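Long-range contacts in GCN5-related N-acetyltransferase (Kribbella flavida, PDB 4IUS), which probably acts as an acyltransferase of the GNAT family, moving an acyl group other than an aminoacyl group onto an acceptor that is not identified here: residues Leu77-Val82 against Val248-Pro253; Pro29-Leu34 against Arg44-Glu49. The protein carries 1 engineered substitution. All blocks are in the same frame, centred on the assembly; numbering follows the deposited sequence. Where two conformers were deposited one is given.

Contact 1 of 2, residues Leu77-Val82 against Val248-Pro253; sequences LSAELV and VHLGDP
Glu80 and His249 share a first torsion, CG anti to the carbonyl carbon (chi1 -68° and -67°), and this sends both side chains the same way from one face of an antiparallel strand pair. In the mixed sheet of this GNAT protein, strand 78-82 lies next to the end of strand 242-251, far away in sequence, and its far edge bonds to Ala45 of strand 44-47. In the Glu80 conformer described, one of two, the carboxylate stacks on the imidazole with planes only 8° apart; OE2 sits 3.6 Å above the ring plane, toward the rim. A water lies in plane at the ring edge, 2.9 Å from His249 NE2, while His249 ND1 is hydrogen-bonded to Arg261 O. A flat carboxylate and a flat imidazole suit this face because they can stack above neighbouring strands.

On the other face, Leu81, Val248 and Leu250 touch helix 89-95 and Ala79 touches Met98. Here apolar types fit: Leu81 CD1 and Leu250 CD1 meet 4.1 Å apart, and small Ala79 probably leaves Leu250 room to lean across. Backbone bonds from both members of the Ala79-Leu250 and Leu81-Val248 pairs bind the strands. Gly251 and Ser78 form a non-hydrogen-bonded pair, their CA atoms 4.2 Å apart.

Past the paired strands, Asp252 N donates to Leu77 O at 3.0 Å. The aspartate suits this end because its carboxylate serves two partners: OD1 forms a salt bridge with Arg67, and OD2 accepts from a water 2.9 Å away that itself accepts from Leu77 N at 3.0 Å.

Contact 2 of 2, residues Pro29-Leu34 against Arg44-Glu49; sequences PLVGLL and RAVAAE
Val31 and Val46 lie side by side on one face of a beta hairpin, their branches pointing the same way. In each, the touching methyl stands between the backbone N and the carbonyl carbon, Val31 CG1 with chi1 55°, and this brings CG1 of Val31 to 3.7 Å from CG2 of Val46. Leu33 crosses Val46 at about a right angle, laying its CD1 3.9 Å from that same CG2, so one valine methyl touches two neighbours. Leu15 of helix 6-19 covers both valines and Leu18 packs on Leu33, an apolar setting that suits branched aliphatic residues.

Ala45 CB points to the other face; Gly32, paired with it, has no side chain there, and their CA atoms are 4.2 Å apart. Leu30 and Ala47 diverge, the leucine reaching Ala62 and Ile66 of helix 59-71.

At the open end of the hairpin the chain of Ala48 turns in toward Pro29. Its small CB fits against the proline carbonyl, 3.6 Å from Pro29 O, and also packs on Val31. Ala48 N donates to Pro29 O at 2.9 Å from above the carbonyl plane, and a water links that oxygen to Glu49 N.

Arg44, at the other end, has its guanidinium held by Thr147 O and Asp148. Val31 and Val46, and Leu33 and Arg44, exchange backbone hydrogen bonds. These set the strands' alignment, while aliphatic contacts join the hairpin to helix 6-19 on the Val31 and Val46 face and to helix 59-71 through Leu30.

Contact 2 lies earlier in the chain and contact 1 beside it, their centres about 10 Å apart. Strand 44-47 ties them together: Ala45, turned with its backbone N and O away from strand 30-35, makes two probable hydrogen bonds, Ala45 N to Ser78 O and Glu80 N to Ala45 O, so the hairpin adjoins strand 78-82 of the larger sheet. Helix 59-71 serves both, Ile66 touching Leu30 of one and Leu77 of the other. Both contacts are largely buried, but contact 2 runs out to an exposed Glu49, whereas every touching residue of contact 1 is buried. Contact 1 mixes stacked and charged groups with its apolar face; the side-chain contacts between the strands of contact 2 are aliphatic.

Contact 1 of 2, residues Leu77-Val82 against Val248-Pro253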
ATOM      1  N   LEU A  77       8.858  11.741  11.011  1.00  7.06           N
ATOM      2  CA  LEU A  77       7.942  11.996   9.890  1.00  7.00           C
ATOM      3  C   LEU A  77       8.453  11.458   8.541  1.00  7.60           C
ATOM      4  O   LEU A  77       9.582  11.680   8.139  1.00  8.33           O
ATOM      5  CB  LEU A  77       7.739  13.491   9.755  1.00  8.13           C
ATOM      6  CG  LEU A  77       6.783  13.939   8.649  1.00  7.83           C
ATOM      7  CD1 LEU A  77       5.378  13.476   8.949  1.00  9.28           C
ATOM      8  CD2 LEU A  77       6.832  15.451   8.537  1.00 10.61           C
ATOM      9  N   SER A  78       7.585  10.735   7.860  1.00  7.31           N
ATOM     10  CA  SER A  78       7.693  10.387   6.442  1.00  8.06           C
ATOM     11  C   SER A  78       6.426  10.818   5.788  1.00  7.38           C
ATOM     12  O   SER A  78       5.421  11.070   6.437  1.00  8.34           O
ATOM     13  CB  SER A  78       7.937   8.892   6.212  1.00  9.03           C
ATOM     14  OG  SER A  78       6.933   8.110   6.754  1.00  9.91           O
ATOM     15  N   ALA A  79       6.458  10.902   4.459  1.00  7.56           N
ATOM     16  CA  ALA A  79       5.323  11.310   3.684  1.00  7.80           C
ATOM     17  C   ALA A  79       5.202  10.426   2.444  1.00  7.28           C
ATOM     18  O   ALA A  79       6.240   9.987   1.892  1.00  8.61           O
ATOM     19  CB  ALA A  79       5.447  12.774   3.252  1.00  9.51           C
ATOM     20  N   GLU A  80       3.988  10.174   2.022  1.00  9.02           N
ATOM     21  CA  GLU A  80       3.732   9.420   0.793  0.70  9.51           C
ATOM     22  C   GLU A  80       2.764  10.227  -0.056  1.00  9.39           C
ATOM     23  O   GLU A  80       1.690  10.575   0.414  1.00 12.70           O
ATOM     24  CB  GLU A  80       3.149   8.044   1.071  0.70 11.58           C
ATOM     25  CG  GLU A  80       4.086   7.055   1.751  0.70 13.92           C
ATOM     26  CD  GLU A  80       3.539   5.607   1.686  0.70 20.58           C
ATOM     27  OE1 GLU A  80       2.423   5.382   1.135  0.70 25.41           O
ATOM     28  OE2 GLU A  80       4.246   4.707   2.163  0.70 28.72           O
ATOM     29  N   LEU A  81       3.159  10.508  -1.284  1.00  8.84           N
ATOM     30  CA  LEU A  81       2.377  11.249  -2.244  1.00  9.06           C
ATOM     31  C   LEU A  81       2.183  10.426  -3.505  1.00  9.36           C
ATOM     32  O   LEU A  81       2.889   9.456  -3.763  1.00 10.13           O
ATOM     33  CB  LEU A  81       3.027  12.582  -2.596  1.00 10.33           C
ATOM     34  CG  LEU A  81       3.330  13.525  -1.428  1.00 11.26           C
ATOM     35  CD1 LEU A  81       4.097  14.744  -1.922  1.00 14.28           C
ATOM     36  CD2 LEU A  81       2.051  13.908  -0.726  1.00 14.17           C
ATOM     37  N   VAL A  82       1.246  10.851  -4.324  1.00  9.52           N
ATOM     38  CA  VAL A  82       1.095  10.355  -5.689  1.00  9.22           C
ATOM     39  C   VAL A  82       1.359  11.568  -6.574  1.00  9.18           C
ATOM     40  O   VAL A  82       0.618  12.547  -6.504  1.00  9.71           O
ATOM     41  CB  VAL A  82      -0.299   9.727  -5.933  1.00  9.22           C
ATOM     42  CG1 VAL A  82      -0.358   9.232  -7.394  1.00 12.52           C
ATOM     43  CG2 VAL A  82      -0.573   8.598  -4.950  1.00 11.11           C
ATOM     44  N   VAL A 248       5.580   8.731  -4.474  1.00  9.10           N
ATOM     45  CA  VAL A 248       6.792   9.417  -4.021  1.00  8.60           C
ATOM     46  C   VAL A 248       6.867   9.212  -2.506  1.00  8.48           C
ATOM     47  O   VAL A 248       5.912   9.496  -1.817  1.00  9.17           O
ATOM     48  CB  VAL A 248       6.736  10.931  -4.299  1.00 10.54           C
ATOM     49  CG1 VAL A 248       8.137  11.493  -4.029  1.00 10.99           C
ATOM     50  CG2 VAL A 248       6.350  11.230  -5.773  1.00 12.78           C
ATOM     51  N   HIS A 249       7.967   8.639  -2.035  1.00  7.97           N
ATOM     52  CA  HIS A 249       8.175   8.354  -0.613  1.00  8.60           C
ATOM     53  C   HIS A 249       9.278   9.262  -0.132  1.00  8.05           C
ATOM     54  O   HIS A 249      10.380   9.252  -0.664  1.00  8.78           O
ATOM     55  CB  HIS A 249       8.567   6.887  -0.400  1.00 10.95           C
ATOM     56  CG  HIS A 249       7.480   5.911  -0.731  1.00 12.05           C
ATOM     57  ND1 HIS A 249       7.610   4.585  -0.507  1.00 18.26           N
ATOM     58  CD2 HIS A 249       6.184   6.110  -1.161  1.00 13.23           C
ATOM     59  CE1 HIS A 249       6.468   3.967  -0.874  1.00 20.94           C
ATOM     60  NE2 HIS A 249       5.598   4.889  -1.274  1.00 17.62           N
ATOM     61  N   LEU A 250       8.963  10.076   0.863  1.00  7.38           N
ATOM     62  CA  LEU A 250       9.848  11.079   1.436  1.00  7.90           C
ATOM     63  C   LEU A 250      10.070  10.842   2.921  1.00  6.78           C
ATOM     64  O   LEU A 250       9.151  10.424   3.628  1.00  8.04           O
ATOM     65  CB  LEU A 250       9.253  12.490   1.281  1.00  8.92           C
ATOM     66  CG  LEU A 250       8.864  12.906  -0.142  1.00  8.33           C
ATOM     67  CD1 LEU A 250       7.376  12.731  -0.463  1.00 10.42           C
ATOM     68  CD2 LEU A 250       9.300  14.359  -0.357  1.00 10.39           C
ATOM     69  N   GLY A 251      11.264  11.167   3.388  1.00  8.16           N
ATOM     70  CA  GLY A 251      11.533  11.130   4.795  1.00  7.64           C
ATOM     71  C   GLY A 251      12.184  12.403   5.327  1.00  8.31           C
ATOM     72  O   GLY A 251      12.924  13.071   4.622  1.00  9.30           O
ATOM     73  N   ASP A 252      11.950  12.694   6.597  1.00  7.81           N
ATOM     74  CA  ASP A 252      12.662  13.743   7.308  1.00  8.52           C
ATOM     75  C   ASP A 252      14.086  13.295   7.619  1.00  9.25           C
ATOM     76  O   ASP A 252      14.449  12.115   7.528  1.00  9.07           O
ATOM     77  CB  ASP A 252      11.937  14.133   8.587  1.00  9.88           C
ATOM     78  CG  ASP A 252      11.146  15.397   8.465  1.00 10.93           C
ATOM     79  OD1 ASP A 252      10.967  15.927   7.369  1.00 12.41           O
ATOM     80  OD2 ASP A 252      10.632  15.838   9.519  1.00 11.87           O
ATOM     81  N   PRO A 253      14.921  14.240   8.063  1.00 10.10           N
ATOM     82  CA  PRO A 253      16.283  13.876   8.448  1.00 11.35           C
ATOM     83  C   PRO A 253      16.297  12.911   9.633  1.00 10.25           C
ATOM     84  O   PRO A 253      15.384  12.909  10.466  1.00 11.67           O
ATOM     85  CB  PRO A 253      16.914  15.223   8.837  1.00 13.31           C
ATOM     86  CG  PRO A 253      16.118  16.228   8.097  1.00 15.05           C
ATOM     87  CD  PRO A 253      14.709  15.691   8.081  1.00 12.40           C
TER
HETATM   88  O   HOH W   1      10.502  14.073  11.772  1.00 13.66           O
HETATM   89  O   HOH W   2       2.856   4.262  -2.032  1.00 36.06           O

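Contact 2 of 2, residues Pro29-Leu34 against Arg44-Glu49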
ATOM      1  N   PRO A  29      -2.172  22.023   2.558  1.00 11.42           N
ATOM      2  CA  PRO A  29      -2.231  20.942   1.613  1.00 12.50           C
ATOM      3  C   PRO A  29      -1.742  19.616   2.135  1.00 10.18           C
ATOM      4  O   PRO A  29      -1.716  18.661   1.377  1.00 10.35           O
ATOM      5  CB  PRO A  29      -1.317  21.428   0.496  1.00 14.99           C
ATOM      6  CG  PRO A  29      -0.287  22.215   1.225  1.00 15.14           C
ATOM      7  CD  PRO A  29      -1.018  22.923   2.301  1.00 14.86           C
ATOM      8  N   LEU A  30      -1.364  19.540   3.413  1.00  9.28           N
ATOM      9  CA  LEU A  30      -0.846  18.289   3.987  1.00  8.81           C
ATOM     10  C   LEU A  30      -1.742  17.836   5.135  1.00  9.03           C
ATOM     11  O   LEU A  30      -2.347  18.658   5.826  1.00  9.23           O
ATOM     12  CB  LEU A  30       0.556  18.505   4.562  1.00  9.55           C
ATOM     13  CG  LEU A  30       1.597  19.021   3.595  1.00 13.19           C
ATOM     14  CD1 LEU A  30       2.876  19.301   4.351  1.00 14.32           C
ATOM     15  CD2 LEU A  30       1.774  18.047   2.467  1.00 17.58           C
ATOM     16  N   VAL A  31      -1.756  16.525   5.366  1.00  8.12           N
ATOM     17  CA  VAL A  31      -2.380  15.999   6.569  1.00  8.43           C
ATOM     18  C   VAL A  31      -1.448  14.982   7.196  1.00  7.64           C
ATOM     19  O   VAL A  31      -0.995  14.031   6.549  1.00  8.91           O
ATOM     20  CB  VAL A  31      -3.794  15.406   6.348  1.00  9.55           C
ATOM     21  CG1 VAL A  31      -3.838  14.324   5.274  1.00 11.65           C
ATOM     22  CG2 VAL A  31      -4.411  14.952   7.673  1.00 11.23           C
ATOM     23  N   GLY A  32      -1.146  15.214   8.464  1.00  8.21           N
ATOM     24  CA  GLY A  32      -0.399  14.236   9.257  1.00  7.65           C
ATOM     25  C   GLY A  32      -1.354  13.245   9.871  1.00  8.64           C
ATOM     26  O   GLY A  32      -2.443  13.598  10.311  1.00 10.13           O
ATOM     27  N   LEU A  33      -0.966  11.997   9.879  1.00  8.11           N
ATOM     28  CA  LEU A  33      -1.817  10.887  10.308  1.00  7.73           C
ATOM     29  C   LEU A  33      -1.058  10.099  11.371  1.00  8.38           C
ATOM     30  O   LEU A  33      -0.018   9.503  11.108  1.00  9.77           O
ATOM     31  CB  LEU A  33      -2.166  10.019   9.132  1.00  8.78           C
ATOM     32  CG  LEU A  33      -2.934  10.714   8.008  1.00 10.51           C
ATOM     33  CD1 LEU A  33      -2.910   9.850   6.729  1.00 15.01           C
ATOM     34  CD2 LEU A  33      -4.361  11.102   8.408  1.00 13.59           C
ATOM     35  N   LEU A  34      -1.582  10.129  12.599  1.00  9.13           N
ATOM     36  CA  LEU A  34      -0.899   9.549  13.777  1.00  9.85           C
ATOM     37  C   LEU A  34      -1.703   8.341  14.284  1.00  9.93           C
ATOM     38  O   LEU A  34      -2.866   8.457  14.677  1.00 11.28           O
ATOM     39  CB  LEU A  34      -0.712  10.616  14.880  1.00  9.88           C
ATOM     40  CG  LEU A  34       0.364  11.660  14.577  1.00 11.20           C
ATOM     41  CD1 LEU A  34       0.227  12.968  15.359  1.00 15.41           C
ATOM     42  CD2 LEU A  34       1.765  11.092  14.763  1.00 13.00           C
ATOM     43  N   ARG A  44       2.290   8.875   9.186  1.00  7.81           N
ATOM     44  CA  ARG A  44       2.903   9.523   8.031  1.00  7.67           C
ATOM     45  C   ARG A  44       2.037  10.694   7.642  1.00  7.29           C
ATOM     46  O   ARG A  44       0.893  10.839   8.110  1.00  8.61           O
ATOM     47  CB  ARG A  44       3.027   8.561   6.841  1.00  9.24           C
ATOM     48  CG  ARG A  44       1.714   8.169   6.237  1.00 12.17           C
ATOM     49  CD  ARG A  44       1.844   7.285   5.010  1.00 15.37           C
ATOM     50  NE  ARG A  44       2.473   6.027   5.398  1.00 17.24           N
ATOM     51  CZ  ARG A  44       2.003   4.810   5.135  1.00 18.49           C
ATOM     52  NH1 ARG A  44       0.944   4.642   4.351  1.00 21.45           N
ATOM     53  NH2 ARG A  44       2.683   3.743   5.579  1.00 19.94           N
ATOM     54  N   ALA A  45       2.586  11.540   6.776  1.00  7.68           N
ATOM     55  CA  ALA A  45       1.808  12.588   6.123  1.00  7.11           C
ATOM     56  C   ALA A  45       1.454  12.186   4.690  1.00  7.13           C
ATOM     57  O   ALA A  45       2.252  11.499   4.028  1.00  8.75           O
ATOM     58  CB  ALA A  45       2.525  13.910   6.144  1.00  9.24           C
ATOM     59  N   VAL A  46       0.304  12.664   4.227  1.00  7.35           N
ATOM     60  CA  VAL A  46      -0.108  12.525   2.838  1.00  7.96           C
ATOM     61  C   VAL A  46      -0.730  13.858   2.387  1.00  7.99           C
ATOM     62  O   VAL A  46      -0.859  14.797   3.196  1.00  8.36           O
ATOM     63  CB  VAL A  46      -1.076  11.320   2.621  1.00  8.65           C
ATOM     64  CG1 VAL A  46      -0.446   9.997   3.115  1.00 11.11           C
ATOM     65  CG2 VAL A  46      -2.427  11.595   3.272  1.00 10.08           C
ATOM     66  N   ALA A  47      -1.074  13.955   1.100  1.00  8.50           N
ATOM     67  CA  ALA A  47      -1.755  15.151   0.624  1.00  9.15           C
ATOM     68  C   ALA A  47      -3.160  15.240   1.210  1.00  9.57           C
ATOM     69  O   ALA A  47      -3.896  14.271   1.210  1.00 10.38           O
ATOM     70  CB  ALA A  47      -1.882  15.147  -0.882  1.00 10.50           C
ATOM     71  N   ALA A  48      -3.511  16.407   1.715  1.00  9.51           N
ATOM     72  CA  ALA A  48      -4.837  16.620   2.273  1.00 10.17           C
ATOM     73  C   ALA A  48      -5.935  16.608   1.243  1.00 10.22           C
ATOM     74  O   ALA A  48      -7.056  16.233   1.580  1.00 12.86           O
ATOM     75  CB  ALA A  48      -4.847  17.957   3.033  1.00 11.42           C
ATOM     76  N   GLU A  49      -5.620  17.090   0.036  1.00 10.67           N
ATOM     77  CA  GLU A  49      -6.603  17.329  -1.025  0.60 11.51           C
ATOM     78  C   GLU A  49      -6.027  16.861  -2.377  1.00 11.74           C
ATOM     79  O   GLU A  49      -5.648  17.672  -3.219  1.00 11.12           O
ATOM     80  CB  GLU A  49      -6.976  18.816  -1.101  0.60 14.55           C
ATOM     81  CG  GLU A  49      -7.608  19.379   0.177  0.60 14.55           C
ATOM     82  CD  GLU A  49      -7.813  20.877   0.098  0.60 23.72           C
ATOM     83  OE1 GLU A  49      -7.845  21.413  -1.028  0.60 27.89           O
ATOM     84  OE2 GLU A  49      -7.879  21.503   1.168  0.60 28.89           O
TER
HETATM   85  O   HOH W   3      -3.262  18.407  -0.924  1.00 12.31           O